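PDB 5EJJ: Ufm1-specific protease from Caenorhabditis elegans, which is a thiol protease that recognises the ubiquitin-like modifier Ufm1 and hydrolyses the peptide bond at its C-terminal glycine, removing it from target proteins. Local coordinates for residues Trp394-Trp405 against Gln443-Leu454. Sequence-based numbering, arbitrary orientation.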
loop_
_atom_site.group_PDB
_atom_site.type_symbol
_atom_site.label_atom_id
_atom_site.label_comp_id
_atom_site.label_asym_id
_atom_site.label_seq_id
_atom_site.Cartn_x
_atom_site.Cartn_y
_atom_site.Cartn_z
ATOM N N TRP A 394 -1.938 -33.882 4.254
ATOM C CA TRP A 394 -0.518 -33.640 4.483
ATOM C C TRP A 394 -0.030 -32.184 4.353
ATOM O O TRP A 394 0.885 -31.759 5.074
ATOM C CB TRP A 394 0.286 -34.535 3.547
ATOM C CG TRP A 394 -0.063 -34.323 2.108
ATOM C CD1 TRP A 394 -1.240 -34.643 1.485
ATOM C CD2 TRP A 394 0.774 -33.739 1.111
ATOM N NE1 TRP A 394 -1.178 -34.301 0.159
ATOM C CE2 TRP A 394 0.046 -33.741 -0.097
ATOM C CE3 TRP A 394 2.073 -33.219 1.119
ATOM C CZ2 TRP A 394 0.574 -33.240 -1.284
ATOM C CZ3 TRP A 394 2.600 -32.727 -0.061
ATOM C CH2 TRP A 394 1.852 -32.741 -1.246
ATOM N N GLY A 395 -0.636 -31.428 3.439
ATOM C CA GLY A 395 -0.157 -30.097 3.092
ATOM C C GLY A 395 -0.329 -28.953 4.086
ATOM O O GLY A 395 0.283 -27.906 3.889
ATOM N N CYS A 396 -1.130 -29.147 5.141
ATOM C CA CYS A 396 -1.462 -28.073 6.096
ATOM C C CYS A 396 -0.314 -27.100 6.420
ATOM O O CYS A 396 -0.501 -25.884 6.438
ATOM C CB CYS A 396 -2.119 -28.622 7.388
ATOM S SG CYS A 396 -1.213 -29.861 8.408
ATOM N N ALA A 397 0.877 -27.633 6.637
ATOM C CA ALA A 397 2.005 -26.792 6.993
ATOM C C ALA A 397 2.634 -26.156 5.768
ATOM O O ALA A 397 3.253 -25.106 5.872
ATOM C CB ALA A 397 3.037 -27.585 7.769
ATOM N N TYR A 398 2.493 -26.797 4.614
ATOM C CA TYR A 398 2.996 -26.223 3.369
ATOM C C TYR A 398 2.292 -24.899 3.107
ATOM O O TYR A 398 2.909 -23.894 2.753
ATOM C CB TYR A 398 2.701 -27.150 2.192
ATOM C CG TYR A 398 3.606 -28.343 2.069
ATOM C CD1 TYR A 398 3.159 -29.607 2.408
ATOM C CD2 TYR A 398 4.903 -28.207 1.585
ATOM C CE1 TYR A 398 3.981 -30.702 2.286
ATOM C CE2 TYR A 398 5.733 -29.288 1.456
ATOM C CZ TYR A 398 5.265 -30.539 1.811
ATOM O OH TYR A 398 6.079 -31.637 1.690
ATOM N N ARG A 399 0.978 -24.933 3.280
ATOM C CA ARG A 399 0.132 -23.781 3.063
ATOM C C ARG A 399 0.541 -22.620 3.966
ATOM O O ARG A 399 0.648 -21.481 3.500
ATOM C CB ARG A 399 -1.337 -24.166 3.273
ATOM C CG ARG A 399 -1.803 -25.269 2.330
ATOM C CD ARG A 399 -1.186 -25.064 0.954
ATOM N NE ARG A 399 -1.884 -25.775 -0.112
ATOM C CZ ARG A 399 -1.794 -25.448 -1.400
ATOM N NH1 ARG A 399 -1.053 -24.411 -1.775
ATOM N NH2 ARG A 399 -2.463 -26.143 -2.311
ATOM N N SER A 400 0.779 -22.909 5.246
ATOM C CA SER A 400 1.229 -21.878 6.178
ATOM C C SER A 400 2.585 -21.357 5.770
ATOM O O SER A 400 2.906 -20.189 5.989
ATOM C CB SER A 400 1.306 -22.408 7.602
ATOM O OG SER A 400 0.020 -22.418 8.170
ATOM N N PHE A 401 3.385 -22.234 5.184
ATOM C CA PHE A 401 4.684 -21.831 4.687
ATOM C C PHE A 401 4.478 -20.845 3.553
ATOM O O PHE A 401 5.170 -19.831 3.458
ATOM C CB PHE A 401 5.460 -23.036 4.180
ATOM C CG PHE A 401 6.691 -22.671 3.445
ATOM C CD1 PHE A 401 7.848 -22.339 4.134
ATOM C CD2 PHE A 401 6.695 -22.638 2.071
ATOM C CE1 PHE A 401 9.002 -21.996 3.468
ATOM C CE2 PHE A 401 7.843 -22.287 1.391
ATOM C CZ PHE A 401 9.005 -21.962 2.096
ATOM N N GLN A 402 3.514 -21.162 2.697
ATOM C CA GLN A 402 3.183 -20.328 1.551
ATOM C C GLN A 402 2.657 -18.951 1.976
ATOM O O GLN A 402 3.087 -17.913 1.445
ATOM C CB GLN A 402 2.200 -21.060 0.629
ATOM C CG GLN A 402 2.859 -22.155 -0.208
ATOM C CD GLN A 402 1.878 -22.841 -1.133
ATOM O OE1 GLN A 402 0.686 -22.916 -0.834
ATOM N NE2 GLN A 402 2.370 -23.340 -2.273
ATOM N N THR A 403 1.740 -18.944 2.937
ATOM C CA THR A 403 1.311 -17.695 3.539
ATOM C C THR A 403 2.516 -16.894 4.027
ATOM O O THR A 403 2.720 -15.775 3.599
ATOM C CB THR A 403 0.329 -17.918 4.682
ATOM O OG1 THR A 403 -0.890 -18.468 4.164
ATOM C CG2 THR A 403 0.038 -16.600 5.379
ATOM N N ILE A 404 3.346 -17.469 4.881
ATOM C CA ILE A 404 4.534 -16.751 5.334
ATOM C C ILE A 404 5.355 -16.244 4.154
ATOM O O ILE A 404 5.974 -15.183 4.222
ATOM C CB ILE A 404 5.413 -17.625 6.260
ATOM C CG1 ILE A 404 4.637 -17.996 7.519
ATOM C CG2 ILE A 404 6.699 -16.910 6.669
ATOM C CD1 ILE A 404 5.373 -18.941 8.393
ATOM N N TRP A 405 5.344 -16.987 3.056
ATOM C CA TRP A 405 6.151 -16.588 1.910
ATOM C C TRP A 405 5.530 -15.366 1.276
ATOM O O TRP A 405 6.209 -14.359 1.049
ATOM C CB TRP A 405 6.275 -17.709 0.873
ATOM C CG TRP A 405 7.286 -17.405 -0.206
ATOM C CD1 TRP A 405 7.136 -16.532 -1.237
ATOM C CD2 TRP A 405 8.598 -17.969 -0.350
ATOM N NE1 TRP A 405 8.266 -16.514 -2.015
ATOM C CE2 TRP A 405 9.180 -17.388 -1.491
ATOM C CE3 TRP A 405 9.331 -18.917 0.369
ATOM C CZ2 TRP A 405 10.460 -17.717 -1.931
ATOM C CZ3 TRP A 405 10.605 -19.246 -0.074
ATOM C CH2 TRP A 405 11.152 -18.650 -1.216
ATOM N N GLN A 443 4.613 -36.059 1.613
ATOM C CA GLN A 443 4.834 -36.109 3.070
ATOM C C GLN A 443 4.339 -34.858 3.767
ATOM O O GLN A 443 4.734 -33.754 3.404
ATOM C CB GLN A 443 6.328 -36.178 3.420
ATOM C CG GLN A 443 7.104 -37.326 2.834
ATOM C CD GLN A 443 7.292 -37.172 1.340
ATOM O OE1 GLN A 443 7.280 -38.156 0.581
ATOM N NE2 GLN A 443 7.421 -35.919 0.897
ATOM N N TRP A 444 3.530 -35.026 4.808
ATOM C CA TRP A 444 3.239 -33.920 5.713
ATOM C C TRP A 444 4.515 -33.546 6.471
ATOM O O TRP A 444 5.368 -34.400 6.731
ATOM C CB TRP A 444 2.112 -34.296 6.675
ATOM C CG TRP A 444 2.177 -35.710 7.119
ATOM C CD1 TRP A 444 1.552 -36.791 6.556
ATOM C CD2 TRP A 444 2.923 -36.207 8.222
ATOM N NE1 TRP A 444 1.865 -37.933 7.254
ATOM C CE2 TRP A 444 2.708 -37.601 8.281
ATOM C CE3 TRP A 444 3.756 -35.606 9.174
ATOM C CZ2 TRP A 444 3.295 -38.400 9.253
ATOM C CZ3 TRP A 444 4.339 -36.397 10.136
ATOM C CH2 TRP A 444 4.106 -37.782 10.171
ATOM N N ILE A 445 4.671 -32.264 6.778
ATOM C CA ILE A 445 5.847 -31.817 7.516
ATOM C C ILE A 445 5.442 -30.819 8.579
ATOM O O ILE A 445 4.257 -30.517 8.733
ATOM C CB ILE A 445 6.902 -31.180 6.606
ATOM C CG1 ILE A 445 6.295 -30.039 5.794
ATOM C CG2 ILE A 445 7.506 -32.213 5.687
ATOM C CD1 ILE A 445 7.317 -29.139 5.169
ATOM N N GLY A 446 6.422 -30.305 9.311
ATOM C CA GLY A 446 6.120 -29.423 10.420
ATOM C C GLY A 446 7.078 -28.267 10.613
ATOM O O GLY A 446 7.832 -27.903 9.716
ATOM N N SER A 447 7.059 -27.707 11.813
ATOM C CA SER A 447 7.763 -26.468 12.115
ATOM C C SER A 447 9.230 -26.472 11.755
ATOM O O SER A 447 9.784 -25.462 11.362
ATOM C CB SER A 447 7.639 -26.151 13.608
ATOM O OG SER A 447 6.306 -26.319 14.054
ATOM N N THR A 448 9.874 -27.610 11.910
ATOM C CA THR A 448 11.325 -27.595 11.911
ATOM C C THR A 448 11.887 -27.461 10.476
ATOM O O THR A 448 12.894 -26.772 10.232
ATOM C CB THR A 448 11.909 -28.757 12.811
ATOM O OG1 THR A 448 13.087 -29.316 12.224
ATOM C CG2 THR A 448 10.862 -29.856 13.065
ATOM N N GLU A 449 11.191 -28.058 9.518
ATOM C CA GLU A 449 11.607 -27.960 8.123
ATOM C C GLU A 449 11.150 -26.649 7.476
ATOM O O GLU A 449 11.886 -26.069 6.672
ATOM C CB GLU A 449 11.118 -29.168 7.317
ATOM C CG GLU A 449 9.725 -29.625 7.665
ATOM C CD GLU A 449 9.710 -30.561 8.855
ATOM O OE1 GLU A 449 9.270 -30.138 9.946
ATOM O OE2 GLU A 449 10.158 -31.716 8.710
ATOM N N ILE A 450 9.934 -26.209 7.814
ATOM C CA ILE A 450 9.447 -24.875 7.462
ATOM C C ILE A 450 10.532 -23.839 7.740
ATOM O O ILE A 450 10.882 -23.043 6.871
ATOM C CB ILE A 450 8.164 -24.517 8.245
ATOM C CG1 ILE A 450 6.928 -25.028 7.512
ATOM C CG2 ILE A 450 8.043 -23.012 8.482
ATOM C CD1 ILE A 450 5.637 -24.530 8.125
ATOM N N SER A 451 11.093 -23.877 8.941
ATOM C CA SER A 451 12.150 -22.953 9.309
ATOM C C SER A 451 13.385 -23.148 8.437
ATOM O O SER A 451 14.168 -22.218 8.227
ATOM C CB SER A 451 12.515 -23.136 10.779
ATOM O OG SER A 451 13.769 -22.541 11.065
ATOM N N PHE A 452 13.547 -24.363 7.927
ATOM C CA PHE A 452 14.737 -24.744 7.173
ATOM C C PHE A 452 14.641 -24.358 5.690
ATOM O O PHE A 452 15.571 -23.750 5.146
ATOM C CB PHE A 452 14.986 -26.249 7.338
ATOM C CG PHE A 452 16.225 -26.748 6.635
ATOM C CD1 PHE A 452 17.488 -26.558 7.198
ATOM C CD2 PHE A 452 16.124 -27.423 5.415
ATOM C CE1 PHE A 452 18.629 -27.018 6.548
ATOM C CE2 PHE A 452 17.260 -27.885 4.759
ATOM C CZ PHE A 452 18.513 -27.685 5.324
ATOM N N VAL A 453 13.526 -24.729 5.051
ATOM C CA VAL A 453 13.208 -24.335 3.673
ATOM C C VAL A 453 13.317 -22.815 3.498
ATOM O O VAL A 453 13.962 -22.315 2.582
ATOM C CB VAL A 453 11.771 -24.770 3.296
ATOM C CG1 VAL A 453 11.455 -24.408 1.858
ATOM C CG2 VAL A 453 11.581 -26.252 3.525
ATOM N N LEU A 454 12.666 -22.100 4.403
ATOM C CA LEU A 454 12.817 -20.661 4.572
ATOM C C LEU A 454 14.268 -20.181 4.681
ATOM O O LEU A 454 14.584 -19.069 4.275
ATOM C CB LEU A 454 12.092 -20.253 5.859
ATOM C CG LEU A 454 11.105 -19.099 5.850
ATOM C CD1 LEU A 454 10.347 -19.063 4.531
ATOM C CD2 LEU A 454 10.164 -19.308 7.021
#
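W394 and W444 bring the two backbones closest, their CA atoms 4.0 Å apart, and from there helices 396-405 and 447-454 run on in roughly the same direction, crossing at -37° with their axes 10.3 Å apart at the nearest point. Helix 396-405 carries C396, the probable catalytic cysteine of this C78-family peptidase, and here a single hydrogen bond near the start of the helix is combined with apolar packing along it. In that bond the hydroxyl of Y398 donates to the backbone carbonyl of Q443, OH to O 3.0 Å, lying in the carbonyl plane; Q425 is a second partner of that hydroxyl. I445 crosses the tyrosine at about a right angle, its CG1 and CD1 over one ring face, CG1 offset toward the rim. A phenylalanine in place of Y398 would probably keep this face packing but leave the Q443 carbonyl without its donor and the loop before G446 less firmly held. Further along, A397 CB touches I450 CD1 (4.0 Å). In F401 a chi1 of 170° sets CG opposite the backbone N and carries the ring to the second helix, where CZ meets V453 CG1 at 3.5 Å and CE1 meets L454 CD1. I404 CG2 extends the apolar seam to L454 CD2, while M492 of strand 491-494 touches both I404 and I450. A largely apolar interface, fastened by one tyrosine-to-carbonyl bond, thus joins the helix bearing the probable nucleophile to its neighbour through mostly buried side chains.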